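Local coordinates for SusD superfamily protein (PDB 3NQP) that probably binds glycans at the bacterial outer membrane, as a SusD-family partner in sugar uptake, at residues F46-G51 and Y317-A322; L389-N394 and R457-T462; N434-L439 and C471-L476; H440-E445 and E449-W454. All coordinates share one frame; numbering follows the deposited sequence.

Interaction 1: F46-G51 and Y317-A322. With EDO (1,2-ethanediol), chain E.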
loop_
_atom_site.group_PDB
_atom_site.type_symbol
_atom_site.label_atom_id
_atom_site.label_comp_id
_atom_site.label_asym_id
_atom_site.label_seq_id
_atom_site.Cartn_x
_atom_site.Cartn_y
_atom_site.Cartn_z
ATOM N N PHE A 46 1.569 5.027 -6.052
ATOM C CA PHE A 46 0.701 4.045 -6.699
ATOM C C PHE A 46 -0.548 3.712 -5.824
ATOM O O PHE A 46 -1.663 3.695 -6.311
ATOM C CB PHE A 46 1.463 2.762 -6.933
ATOM C CG PHE A 46 2.543 2.824 -7.977
ATOM C CD1 PHE A 46 2.593 3.818 -8.960
ATOM C CD2 PHE A 46 3.457 1.795 -8.057
ATOM C CE1 PHE A 46 3.592 3.788 -9.956
ATOM C CE2 PHE A 46 4.450 1.757 -9.079
ATOM C CZ PHE A 46 4.525 2.776 -10.001
ATOM N N GLY A 47 -0.350 3.499 -4.527
ATOM C CA GLY A 47 -1.404 2.976 -3.667
ATOM C C GLY A 47 -2.368 4.011 -3.130
ATOM O O GLY A 47 -3.538 3.689 -2.922
ATOM N N GLU A 48 -1.887 5.227 -2.843
ATOM C CA GLU A 48 -2.725 6.229 -2.114
ATOM C C GLU A 48 -3.231 7.376 -2.975
ATOM O O GLU A 48 -4.391 7.755 -2.881
ATOM C CB GLU A 48 -1.927 6.927 -0.993
ATOM C CG GLU A 48 -1.610 6.146 0.176
ATOM C CD GLU A 48 -2.743 5.937 1.143
ATOM O OE1 GLU A 48 -3.667 6.770 1.289
ATOM O OE2 GLU A 48 -2.636 4.925 1.827
ATOM N N LEU A 49 -2.339 7.979 -3.771
ATOM C CA LEU A 49 -2.642 9.329 -4.280
ATOM C C LEU A 49 -3.879 9.473 -5.150
ATOM O O LEU A 49 -4.524 10.511 -5.115
ATOM C CB LEU A 49 -1.448 9.952 -4.988
ATOM C CG LEU A 49 -0.200 10.328 -4.168
ATOM C CD1 LEU A 49 0.827 10.963 -5.124
ATOM C CD2 LEU A 49 -0.475 11.229 -2.916
ATOM N N ARG A 50 -4.170 8.487 -5.984
ATOM C CA ARG A 50 -5.357 8.551 -6.857
ATOM C C ARG A 50 -6.650 8.172 -6.127
ATOM O O ARG A 50 -7.713 8.107 -6.747
ATOM C CB ARG A 50 -5.160 7.639 -8.072
ATOM C CG ARG A 50 -4.092 8.126 -9.015
ATOM C CD ARG A 50 -4.087 7.277 -10.310
ATOM N NE ARG A 50 -5.263 7.613 -11.119
ATOM C CZ ARG A 50 -5.554 7.173 -12.334
ATOM N NH1 ARG A 50 -4.790 6.296 -12.964
ATOM N NH2 ARG A 50 -6.655 7.623 -12.924
ATOM N N GLY A 51 -6.539 7.901 -4.828
ATOM C CA GLY A 51 -7.671 7.438 -4.012
ATOM C C GLY A 51 -8.811 8.404 -3.696
ATOM O O GLY A 51 -9.724 8.003 -3.029
ATOM N N TYR A 317 1.572 16.797 1.467
ATOM C CA TYR A 317 0.549 15.785 1.247
ATOM C C TYR A 317 -0.426 15.922 2.413
ATOM O O TYR A 317 0.015 15.959 3.588
ATOM C CB TYR A 317 1.130 14.328 1.267
ATOM C CG TYR A 317 2.111 14.083 0.149
ATOM C CD1 TYR A 317 3.453 14.412 0.303
ATOM C CD2 TYR A 317 1.703 13.598 -1.078
ATOM C CE1 TYR A 317 4.362 14.263 -0.718
ATOM C CE2 TYR A 317 2.606 13.432 -2.101
ATOM C CZ TYR A 317 3.943 13.750 -1.918
ATOM O OH TYR A 317 4.846 13.631 -2.941
ATOM N N GLU A 318 -1.714 16.037 2.115
ATOM C CA GLU A 318 -2.727 16.217 3.152
ATOM C C GLU A 318 -4.063 15.591 2.781
ATOM O O GLU A 318 -4.643 15.900 1.747
ATOM C CB GLU A 318 -3.016 17.694 3.430
ATOM C CG GLU A 318 -3.940 17.951 4.717
ATOM C CD GLU A 318 -4.147 19.446 4.975
ATOM O OE1 GLU A 318 -3.573 20.257 4.224
ATOM O OE2 GLU A 318 -4.830 19.798 5.972
ATOM N N TYR A 319 -4.602 14.804 3.697
ATOM C CA TYR A 319 -5.928 14.248 3.499
ATOM C C TYR A 319 -6.997 15.288 3.685
ATOM O O TYR A 319 -6.913 16.150 4.571
ATOM C CB TYR A 319 -6.179 13.097 4.449
ATOM C CG TYR A 319 -5.331 11.897 4.128
ATOM C CD1 TYR A 319 -5.726 10.998 3.161
ATOM C CD2 TYR A 319 -4.134 11.677 4.780
ATOM C CE1 TYR A 319 -4.925 9.892 2.827
ATOM C CE2 TYR A 319 -3.331 10.530 4.479
ATOM C CZ TYR A 319 -3.752 9.673 3.478
ATOM O OH TYR A 319 -3.005 8.573 3.129
ATOM N N ASN A 320 -8.041 15.184 2.868
ATOM C CA ASN A 320 -9.242 16.005 3.047
ATOM C C ASN A 320 -9.678 15.746 4.479
ATOM O O ASN A 320 -9.608 14.612 4.957
ATOM C CB ASN A 320 -10.302 15.503 2.085
ATOM C CG ASN A 320 -11.534 16.329 2.078
ATOM O OD1 ASN A 320 -12.290 16.351 3.059
ATOM N ND2 ASN A 320 -11.780 17.018 0.952
ATOM N N LYS A 321 -10.139 16.777 5.161
ATOM C CA LYS A 321 -10.446 16.650 6.587
ATOM C C LYS A 321 -11.627 15.702 6.903
ATOM O O LYS A 321 -11.778 15.235 8.037
ATOM C CB LYS A 321 -10.725 18.040 7.158
ATOM C CG LYS A 321 -12.012 18.694 6.667
ATOM C CD LYS A 321 -12.248 20.072 7.359
ATOM C CE LYS A 321 -11.344 21.165 6.679
ATOM N NZ LYS A 321 -11.533 22.520 7.262
ATOM N N ALA A 322 -12.460 15.438 5.910
ATOM C CA ALA A 322 -13.490 14.392 6.012
ATOM C C ALA A 322 -12.924 13.007 6.298
ATOM O O ALA A 322 -13.632 12.152 6.846
ATOM C CB ALA A 322 -14.369 14.352 4.740
HETATM C C1 EDO E . -11.198 25.905 6.541
HETATM O O1 EDO E . -11.710 25.202 7.673
HETATM C C2 EDO E . -9.741 25.549 6.222
HETATM O O2 EDO E . -9.595 24.230 5.668
#

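Interaction 2: L389-N394 and R457-T462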
loop_
_atom_site.group_PDB
_atom_site.type_symbol
_atom_site.label_atom_id
_atom_site.label_comp_id
_atom_site.label_asym_id
_atom_site.label_seq_id
_atom_site.Cartn_x
_atom_site.Cartn_y
_atom_site.Cartn_z
ATOM N N LEU A 389 -9.929 -11.415 3.062
ATOM C CA LEU A 389 -10.807 -12.582 3.220
ATOM C C LEU A 389 -12.256 -12.159 3.351
ATOM O O LEU A 389 -13.137 -12.847 2.859
ATOM C CB LEU A 389 -10.380 -13.409 4.435
ATOM C CG LEU A 389 -9.167 -14.311 4.204
ATOM C CD1 LEU A 389 -8.575 -14.848 5.497
ATOM C CD2 LEU A 389 -9.514 -15.430 3.269
ATOM N N ALA A 390 -12.515 -11.002 3.974
ATOM C CA ALA A 390 -13.876 -10.457 3.988
ATOM C C ALA A 390 -14.404 -10.198 2.556
ATOM O O ALA A 390 -15.578 -10.480 2.235
ATOM C CB ALA A 390 -13.951 -9.191 4.831
ATOM N N GLU A 391 -13.548 -9.620 1.713
ATOM C CA GLU A 391 -13.923 -9.345 0.338
ATOM C C GLU A 391 -14.202 -10.652 -0.428
ATOM O O GLU A 391 -15.175 -10.729 -1.161
ATOM C CB GLU A 391 -12.848 -8.523 -0.356
ATOM C CG GLU A 391 -13.222 -8.119 -1.774
ATOM C CD GLU A 391 -12.244 -7.141 -2.360
ATOM O OE1 GLU A 391 -11.596 -6.441 -1.546
ATOM O OE2 GLU A 391 -12.139 -7.085 -3.615
ATOM N N ILE A 392 -13.384 -11.688 -0.206
ATOM C CA ILE A 392 -13.630 -13.008 -0.820
ATOM C C ILE A 392 -14.989 -13.548 -0.331
ATOM O O ILE A 392 -15.810 -14.015 -1.142
ATOM C CB ILE A 392 -12.485 -14.010 -0.517
ATOM C CG1 ILE A 392 -11.192 -13.599 -1.258
ATOM C CG2 ILE A 392 -12.908 -15.418 -0.910
ATOM C CD1 ILE A 392 -9.837 -14.322 -0.761
ATOM N N ALA A 393 -15.239 -13.443 0.980
ATOM C CA ALA A 393 -16.507 -13.845 1.576
ATOM C C ALA A 393 -17.696 -13.163 0.884
ATOM O O ALA A 393 -18.699 -13.805 0.515
ATOM C CB ALA A 393 -16.515 -13.531 3.139
ATOM N N ASN A 394 -17.585 -11.862 0.689
ATOM C CA ASN A 394 -18.643 -11.137 0.009
ATOM C C ASN A 394 -18.882 -11.729 -1.400
ATOM O O ASN A 394 -20.034 -11.869 -1.799
ATOM C CB ASN A 394 -18.381 -9.622 -0.094
ATOM C CG ASN A 394 -19.649 -8.843 -0.358
ATOM O OD1 ASN A 394 -20.729 -9.309 -0.003
ATOM N ND2 ASN A 394 -19.532 -7.643 -0.958
ATOM N N ARG A 457 -10.125 0.306 -7.793
ATOM C CA ARG A 457 -10.040 -0.435 -9.060
ATOM C C ARG A 457 -10.732 -1.804 -8.963
ATOM O O ARG A 457 -11.332 -2.265 -9.919
ATOM C CB ARG A 457 -8.572 -0.706 -9.453
ATOM C CG ARG A 457 -7.785 0.509 -9.938
ATOM C CD ARG A 457 -7.990 0.889 -11.375
ATOM N NE ARG A 457 -7.994 -0.245 -12.321
ATOM C CZ ARG A 457 -6.935 -0.897 -12.762
ATOM N NH1 ARG A 457 -5.737 -0.580 -12.365
ATOM N NH2 ARG A 457 -7.086 -1.891 -13.608
ATOM N N ARG A 458 -10.659 -2.423 -7.791
ATOM C CA ARG A 458 -10.933 -3.840 -7.640
ATOM C C ARG A 458 -12.315 -4.132 -7.127
ATOM O O ARG A 458 -12.991 -5.012 -7.645
ATOM C CB ARG A 458 -9.903 -4.465 -6.704
ATOM C CG ARG A 458 -9.876 -6.010 -6.643
ATOM C CD ARG A 458 -9.027 -6.513 -5.462
ATOM N NE ARG A 458 -9.555 -6.032 -4.209
ATOM C CZ ARG A 458 -9.054 -5.027 -3.469
ATOM N NH1 ARG A 458 -7.924 -4.370 -3.797
ATOM N NH2 ARG A 458 -9.711 -4.653 -2.395
HETATM N N MSE A 459 -12.747 -3.371 -6.122
HETATM C CA MSE A 459 -14.053 -3.603 -5.530
HETATM C C MSE A 459 -15.135 -3.086 -6.475
HETATM O O MSE A 459 -14.922 -2.180 -7.288
HETATM C CB MSE A 459 -14.149 -2.963 -4.129
HETATM C CG MSE A 459 -13.062 -3.485 -3.202
HETATM SE SE MSE A 459 -13.199 -2.856 -1.412
HETATM C CE MSE A 459 -14.404 -4.186 -0.735
ATOM N N THR A 460 -16.288 -3.733 -6.391
ATOM C CA THR A 460 -17.398 -3.501 -7.302
ATOM C C THR A 460 -18.686 -3.187 -6.533
ATOM O O THR A 460 -18.866 -3.614 -5.379
ATOM C CB THR A 460 -17.643 -4.727 -8.203
ATOM O OG1 THR A 460 -17.940 -5.883 -7.402
ATOM C CG2 THR A 460 -16.411 -5.045 -9.113
ATOM N N LEU A 461 -19.614 -2.484 -7.172
ATOM C CA LEU A 461 -20.775 -2.006 -6.450
ATOM C C LEU A 461 -21.717 -3.192 -6.170
ATOM O O LEU A 461 -22.394 -3.227 -5.147
ATOM C CB LEU A 461 -21.467 -0.912 -7.257
ATOM C CG LEU A 461 -22.566 -0.123 -6.555
ATOM C CD1 LEU A 461 -21.893 0.797 -5.468
ATOM C CD2 LEU A 461 -23.401 0.640 -7.624
ATOM N N THR A 462 -21.773 -4.123 -7.134
ATOM C CA THR A 462 -22.539 -5.342 -7.046
ATOM C C THR A 462 -21.673 -6.498 -7.558
ATOM O O THR A 462 -20.632 -6.263 -8.179
ATOM C CB THR A 462 -23.824 -5.282 -7.888
ATOM O OG1 THR A 462 -23.509 -4.944 -9.230
ATOM C CG2 THR A 462 -24.793 -4.248 -7.335
#

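Interaction 3: N434-L439 and C471-L476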
loop_
_atom_site.group_PDB
_atom_site.type_symbol
_atom_site.label_atom_id
_atom_site.label_comp_id
_atom_site.label_asym_id
_atom_site.label_seq_id
_atom_site.Cartn_x
_atom_site.Cartn_y
_atom_site.Cartn_z
ATOM N N ASN A 434 -22.090 -4.663 2.184
ATOM C CA ASN A 434 -20.904 -5.393 2.567
ATOM C C ASN A 434 -19.644 -4.865 1.880
ATOM O O ASN A 434 -18.633 -4.632 2.539
ATOM C CB ASN A 434 -21.018 -6.875 2.226
ATOM C CG ASN A 434 -21.938 -7.656 3.177
ATOM O OD1 ASN A 434 -22.072 -7.345 4.376
ATOM N ND2 ASN A 434 -22.572 -8.678 2.629
ATOM N N GLU A 435 -19.666 -4.727 0.552
ATOM C CA GLU A 435 -18.472 -4.225 -0.180
ATOM C C GLU A 435 -18.060 -2.849 0.339
ATOM O O GLU A 435 -16.881 -2.590 0.593
ATOM C CB GLU A 435 -18.750 -4.157 -1.686
ATOM C CG GLU A 435 -17.521 -4.100 -2.516
ATOM C CD GLU A 435 -16.962 -5.478 -2.856
ATOM O OE1 GLU A 435 -17.191 -6.452 -2.100
ATOM O OE2 GLU A 435 -16.289 -5.594 -3.894
ATOM N N LEU A 436 -19.025 -1.947 0.520
ATOM C CA LEU A 436 -18.719 -0.609 1.031
ATOM C C LEU A 436 -18.221 -0.616 2.472
ATOM O O LEU A 436 -17.358 0.181 2.832
ATOM C CB LEU A 436 -19.886 0.345 0.841
ATOM C CG LEU A 436 -20.339 0.608 -0.612
ATOM C CD1 LEU A 436 -21.666 1.379 -0.660
ATOM C CD2 LEU A 436 -19.219 1.323 -1.490
ATOM N N ALA A 437 -18.777 -1.491 3.287
ATOM C CA ALA A 437 -18.326 -1.667 4.663
ATOM C C ALA A 437 -16.854 -2.123 4.704
ATOM O O ALA A 437 -16.094 -1.684 5.577
ATOM C CB ALA A 437 -19.256 -2.652 5.430
ATOM N N ILE A 438 -16.451 -2.964 3.757
ATOM C CA ILE A 438 -15.083 -3.508 3.708
ATOM C C ILE A 438 -14.174 -2.373 3.235
ATOM O O ILE A 438 -13.149 -2.096 3.858
ATOM C CB ILE A 438 -14.955 -4.749 2.794
ATOM C CG1 ILE A 438 -15.686 -5.975 3.384
ATOM C CG2 ILE A 438 -13.449 -5.110 2.534
ATOM C CD1 ILE A 438 -15.946 -7.105 2.270
ATOM N N LEU A 439 -14.588 -1.666 2.184
ATOM C CA LEU A 439 -13.816 -0.502 1.708
ATOM C C LEU A 439 -13.622 0.509 2.811
ATOM O O LEU A 439 -12.526 0.996 3.029
ATOM C CB LEU A 439 -14.479 0.172 0.487
ATOM C CG LEU A 439 -13.950 1.568 0.027
ATOM C CD1 LEU A 439 -12.627 1.433 -0.612
ATOM C CD2 LEU A 439 -14.971 2.237 -0.944
ATOM N N CYS A 471 -18.127 4.771 -9.368
ATOM C CA CYS A 471 -19.383 4.961 -8.644
ATOM C C CYS A 471 -19.231 6.061 -7.610
ATOM O O CYS A 471 -18.191 6.178 -6.939
ATOM C CB CYS A 471 -19.802 3.662 -7.937
ATOM S SG CYS A 471 -19.912 2.215 -9.037
ATOM N N LYS A 472 -20.287 6.852 -7.435
ATOM C CA LYS A 472 -20.278 7.896 -6.415
ATOM C C LYS A 472 -20.060 7.294 -5.013
ATOM O O LYS A 472 -19.479 7.942 -4.134
ATOM C CB LYS A 472 -21.566 8.749 -6.457
ATOM C CG LYS A 472 -22.874 8.006 -6.172
ATOM C CD LYS A 472 -24.108 9.013 -6.215
ATOM C CE LYS A 472 -25.411 8.344 -5.773
ATOM N NZ LYS A 472 -25.691 7.037 -6.493
ATOM N N GLU A 473 -20.495 6.046 -4.832
ATOM C CA GLU A 473 -20.307 5.332 -3.573
ATOM C C GLU A 473 -18.843 5.086 -3.202
ATOM O O GLU A 473 -18.524 4.931 -2.009
ATOM C CB GLU A 473 -21.066 3.991 -3.567
ATOM C CG GLU A 473 -22.575 4.164 -3.619
ATOM C CD GLU A 473 -23.130 4.236 -5.037
ATOM O OE1 GLU A 473 -22.385 4.454 -6.000
ATOM O OE2 GLU A 473 -24.336 4.093 -5.182
ATOM N N GLY A 474 -17.955 5.083 -4.193
ATOM C CA GLY A 474 -16.504 4.957 -3.926
ATOM C C GLY A 474 -15.792 6.249 -3.496
ATOM O O GLY A 474 -14.653 6.208 -3.000
ATOM N N SER A 475 -16.431 7.394 -3.745
ATOM C CA SER A 475 -15.849 8.690 -3.399
ATOM C C SER A 475 -15.941 8.956 -1.909
ATOM O O SER A 475 -16.764 8.391 -1.202
ATOM C CB SER A 475 -16.528 9.846 -4.166
ATOM O OG SER A 475 -17.853 10.100 -3.700
ATOM N N LEU A 476 -15.106 9.875 -1.470
ATOM C CA LEU A 476 -14.984 10.217 -0.057
ATOM C C LEU A 476 -16.273 10.737 0.490
ATOM O O LEU A 476 -16.730 10.276 1.553
ATOM C CB LEU A 476 -13.912 11.264 0.167
ATOM C CG LEU A 476 -13.669 11.669 1.640
ATOM C CD1 LEU A 476 -13.290 10.455 2.487
ATOM C CD2 LEU A 476 -12.584 12.730 1.731
#

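Interaction 4: H440-E445 and E449-W454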
loop_
_atom_site.group_PDB
_atom_site.type_symbol
_atom_site.label_atom_id
_atom_site.label_comp_id
_atom_site.label_asym_id
_atom_site.label_seq_id
_atom_site.Cartn_x
_atom_site.Cartn_y
_atom_site.Cartn_z
ATOM N N HIS A 440 -14.698 0.830 3.518
ATOM C CA HIS A 440 -14.629 1.913 4.499
ATOM C C HIS A 440 -13.823 1.490 5.730
ATOM O O HIS A 440 -13.233 2.319 6.359
ATOM C CB HIS A 440 -16.020 2.419 4.874
ATOM C CG HIS A 440 -16.714 3.166 3.767
ATOM N ND1 HIS A 440 -18.092 3.262 3.677
ATOM C CD2 HIS A 440 -16.220 3.813 2.681
ATOM C CE1 HIS A 440 -18.403 3.956 2.593
ATOM N NE2 HIS A 440 -17.290 4.311 1.978
ATOM N N GLU A 441 -13.769 0.184 6.017
ATOM C CA GLU A 441 -12.881 -0.314 7.056
ATOM C C GLU A 441 -11.413 -0.261 6.618
ATOM O O GLU A 441 -10.556 0.091 7.389
ATOM C CB GLU A 441 -13.288 -1.736 7.475
ATOM C CG GLU A 441 -12.889 -2.074 8.925
ATOM C CD GLU A 441 -13.494 -1.159 9.941
ATOM O OE1 GLU A 441 -14.671 -0.779 9.771
ATOM O OE2 GLU A 441 -12.770 -0.789 10.877
ATOM N N LYS A 442 -11.124 -0.651 5.379
ATOM C CA LYS A 442 -9.787 -0.442 4.802
ATOM C C LYS A 442 -9.401 1.045 4.778
ATOM O O LYS A 442 -8.256 1.378 5.035
ATOM C CB LYS A 442 -9.706 -1.032 3.392
ATOM C CG LYS A 442 -9.635 -2.552 3.405
ATOM C CD LYS A 442 -9.179 -3.172 2.050
ATOM C CE LYS A 442 -7.658 -2.986 1.877
ATOM N NZ LYS A 442 -7.165 -3.666 0.607
ATOM N N ASP A 443 -10.363 1.918 4.492
ATOM C CA ASP A 443 -10.114 3.358 4.434
ATOM C C ASP A 443 -9.636 3.891 5.773
ATOM O O ASP A 443 -8.823 4.796 5.823
ATOM C CB ASP A 443 -11.407 4.127 4.067
ATOM C CG ASP A 443 -11.743 4.061 2.592
ATOM O OD1 ASP A 443 -10.887 3.590 1.788
ATOM O OD2 ASP A 443 -12.901 4.441 2.261
ATOM N N LYS A 444 -10.209 3.371 6.847
ATOM C CA LYS A 444 -9.803 3.722 8.198
ATOM C C LYS A 444 -8.538 3.023 8.689
ATOM O O LYS A 444 -7.715 3.640 9.407
ATOM C CB LYS A 444 -10.913 3.428 9.166
ATOM C CG LYS A 444 -12.092 4.347 9.076
ATOM C CD LYS A 444 -13.178 3.818 10.018
ATOM C CE LYS A 444 -14.462 4.546 9.771
ATOM N NZ LYS A 444 -15.471 4.193 10.778
ATOM N N GLU A 445 -8.400 1.735 8.341
ATOM C CA GLU A 445 -7.336 0.883 8.887
ATOM C C GLU A 445 -5.977 1.205 8.241
ATOM O O GLU A 445 -4.927 1.141 8.901
ATOM C CB GLU A 445 -7.684 -0.597 8.687
ATOM C CG GLU A 445 -6.760 -1.638 9.296
ATOM C CD GLU A 445 -6.716 -1.586 10.831
ATOM O OE1 GLU A 445 -7.647 -1.056 11.452
ATOM O OE2 GLU A 445 -5.745 -2.079 11.396
ATOM N N GLU A 449 -0.970 3.468 3.905
ATOM C CA GLU A 449 -0.525 2.077 3.714
ATOM C C GLU A 449 -0.935 1.532 2.330
ATOM O O GLU A 449 -0.841 0.337 2.072
ATOM C CB GLU A 449 -1.038 1.205 4.854
ATOM C CG GLU A 449 -0.288 1.343 6.154
ATOM C CD GLU A 449 -0.823 0.393 7.182
ATOM O OE1 GLU A 449 -1.845 0.776 7.851
ATOM O OE2 GLU A 449 -0.255 -0.739 7.295
ATOM N N GLY A 450 -1.295 2.427 1.414
ATOM C CA GLY A 450 -1.224 2.129 -0.016
ATOM C C GLY A 450 -2.309 1.217 -0.585
ATOM O O GLY A 450 -2.053 0.455 -1.527
ATOM N N GLN A 451 -3.508 1.272 -0.018
ATOM C CA GLN A 451 -4.573 0.412 -0.491
ATOM C C GLN A 451 -5.693 1.055 -1.351
ATOM O O GLN A 451 -6.278 0.377 -2.238
ATOM C CB GLN A 451 -5.230 -0.268 0.693
ATOM C CG GLN A 451 -4.285 -1.114 1.560
ATOM C CD GLN A 451 -3.692 -2.264 0.815
ATOM O OE1 GLN A 451 -4.399 -3.147 0.313
ATOM N NE2 GLN A 451 -2.360 -2.252 0.693
ATOM N N ARG A 452 -6.036 2.303 -1.060
ATOM C CA ARG A 452 -7.299 2.812 -1.567
ATOM C C ARG A 452 -7.419 2.836 -3.095
ATOM O O ARG A 452 -8.486 2.495 -3.649
ATOM C CB ARG A 452 -7.668 4.187 -1.012
ATOM C CG ARG A 452 -9.139 4.513 -1.351
ATOM C CD ARG A 452 -9.687 5.711 -0.560
ATOM N NE ARG A 452 -11.068 5.458 -0.196
ATOM C CZ ARG A 452 -12.150 5.885 -0.827
ATOM N NH1 ARG A 452 -12.086 6.741 -1.844
ATOM N NH2 ARG A 452 -13.329 5.510 -0.362
ATOM N N TRP A 453 -6.360 3.200 -3.787
ATOM C CA TRP A 453 -6.453 3.223 -5.267
ATOM C C TRP A 453 -6.756 1.817 -5.738
ATOM O O TRP A 453 -7.599 1.611 -6.612
ATOM C CB TRP A 453 -5.164 3.750 -5.935
ATOM C CG TRP A 453 -5.190 3.626 -7.489
ATOM C CD1 TRP A 453 -4.327 2.951 -8.240
ATOM C CD2 TRP A 453 -6.172 4.178 -8.380
ATOM N NE1 TRP A 453 -4.687 3.015 -9.577
ATOM C CE2 TRP A 453 -5.809 3.790 -9.685
ATOM C CE3 TRP A 453 -7.298 4.984 -8.204
ATOM C CZ2 TRP A 453 -6.536 4.156 -10.786
ATOM C CZ3 TRP A 453 -8.024 5.344 -9.308
ATOM C CH2 TRP A 453 -7.628 4.941 -10.584
ATOM N N TRP A 454 -6.054 0.834 -5.153
ATOM C CA TRP A 454 -6.267 -0.565 -5.563
ATOM C C TRP A 454 -7.706 -1.034 -5.234
ATOM O O TRP A 454 -8.391 -1.656 -6.067
ATOM C CB TRP A 454 -5.197 -1.478 -4.966
ATOM C CG TRP A 454 -3.768 -1.071 -5.306
ATOM C CD1 TRP A 454 -2.697 -1.069 -4.468
ATOM C CD2 TRP A 454 -3.267 -0.708 -6.595
ATOM N NE1 TRP A 454 -1.558 -0.689 -5.160
ATOM C CE2 TRP A 454 -1.896 -0.465 -6.464
ATOM C CE3 TRP A 454 -3.852 -0.566 -7.851
ATOM C CZ2 TRP A 454 -1.107 -0.076 -7.532
ATOM C CZ3 TRP A 454 -3.051 -0.160 -8.917
ATOM C CH2 TRP A 454 -1.709 0.076 -8.738
HETATM O O HOH W 1 -16.526 5.697 -0.315
#

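Interaction 1: F46-G51 and Y317-A322
E48 of helix 39-48 and the next residue, L49, meet two tyrosines of the loop leading into helix 321-325 in a buried contact that is half polar and half apolar. It lies about 12 Å from the centre of the chain and joins parts more than 260 residues apart. Y319 gives its phenol hydrogen to the acid, Y319 OH to E48 OE1, 2.7 Å. The oxygen lies at the edge of the Y319 ring, in its plane, while the phenol meets the carboxylate from well above its plane; ring and carboxylate planes stand 87° apart. A bend at chi2 (-77°) of E48 turns the acid out of line with its chain. In the largely helical SusD fold, two of whose sequence families belong to the TPR clan, this ties the amino-terminal part to the carboxy-terminal part. Beside the polar pair, L49 sets CD2 against the rim of the Y317 ring, 3.7 Å from Y317 CD2, an apolar fit suited to leucine; the phenol of Y317 bonds to N67 instead. Further along, N320 is the N-cap of helix 321-325: its OD1 accepts from A322 N (3.0 Å) on a lone pair. K321 NZ reaches a 1,2-ethanediol, probably from the crystallisation liquor, with O2 at 3.0 Å.

Interaction 2: L389-N394 and R457-T462
E391 of helix 382-396 and R458, the last residue of helix 452-458, form a buried, two-pronged salt bridge. The glutamate leaves its helix with CG trans to the backbone N (chi1 -176°) and stays extended, which carries the carboxylate out toward R458. R458 starts out the same way but folds at chi3 (60°), which presents the NE side of its guanidinium. The grip is side-on: R458 NH2 reaches E391 OE1 at 2.7 Å on its syn lone pair, and R458 NE reaches E391 OE2 at 2.9 Å, also on the syn side though somewhat out of plane. Both acceptors lie in the guanidinium plane, and the two flat groups are turned by only 32°. M459, a selenomethionine, curls beside the acid, its CG 3.7 Å from E391 OE1, so apolar atoms flank the bridge. K216 also binds E391 OE2, and D455 takes R458 NH2. Such a chain of alternating charges would balance the buried ions and probably favours an ionised E391, while the two bonds fix the rotation of both groups.

Interaction 3: N434-L439 and C471-L476
L436 and L439, one turn apart on helix 431-445, pack against E473 and G474 of a short 3-10 turn in the long loop that follows helix 452-458. The cross-contact is van der Waals packing alone. L436 spreads both methyls over the base of E473: CD2 lies 3.9 Å from E473 CB and 3.7 Å from its carbonyl O, and CD1 lies 4.0 Å from CB. L439 CD2 rests 4.3 Å from G474 CA.

No polar bond joins the two segments; several brace the turn itself, while G474 O takes R452 NH1 and S475 OG bonds to G478 N. The peptide N of G474 bonds to C471 O at 3.0 Å. K472 O is held twice by S475, through its peptide N and through OG at 2.7 Å, the hydroxyl lying in the carbonyl plane on a lone pair; serine suits the place because it is short enough to fold back on its own turn. E473 begins by pointing at the helix, but a bend at chi2 (89°) carries its carboxylate off toward K472 NZ, a weak salt bridge of 3.5 Å.

The chemistry is thus divided: E473 offers L436 its CB, CG and carbonyl oxygen, while its carboxylate turns away. The turn is shaped largely by its own bonds, and the fit to the helix rests on close packing, with little directional demand.

Interaction 4: H440-E445 and E449-W454
R452 starts with CG trans to its backbone N (chi1 -168°), while D443 swings CG to the side opposite its own carbonyl carbon (chi1 -78°), and the two side chains meet between helices 431-445 and 452-458. R452 grips the carboxylate side-on, NE to D443 OD1 at 2.7 Å and NH2 to D443 OD2 at 2.9 Å. Arginine gives two donors along one edge, matching the two oxygens, but the fit is twisted: the planes stand 51° apart, and NE comes to OD1 from above the carboxylate. A water 2.8 Å from H440 NE2 also accepts a weak bond from R452 NH2.

Nearer the loop, K442 bends at its third torsion and brings NZ to Q451 OE1 at 2.8 Å, in the carbonyl plane and on a lone pair; D455 is its ionic partner. Q451 NE2 turns back on its own chain, with a weak bond to E449 O at 3.3 Å. This is a helix-loop-helix hairpin; G450, in the loop, has a positive phi, which glycine tolerates easily. E449 OE1 lies close to E445 O, both acceptors; K360 and R381 bind that carboxylate oxygen, and E445 bridges to R333 and also to R381. Acids and bases therefore interlock, and the opposite charges would offset one another in this partly buried hairpin.

How the interactions relate
Interaction 4 joins helices 431-445 and 452-458 and is nested inside the loops closed by interactions 2 and 3; interaction 3 uses the first of these helices and interaction 2 the second. R452 is the hub, its NH1 lying 2.9 Å from G474 O of interaction 3 and 2.9 Å from G51 O of interaction 1. Interaction 1 is tied to the hairpin again by E48 OE2, 2.9 Å from G450 N, and to interaction 3 by N320 CB, 3.6 Å from L476 CD2. E435 joins interactions 2 and 3, OE1 to N394 ND2 at 2.9 Å. Interactions 1 and 2 do not touch, their centres about 21 Å apart. The ethanediol of interaction 1 is no evidence of a sugar site.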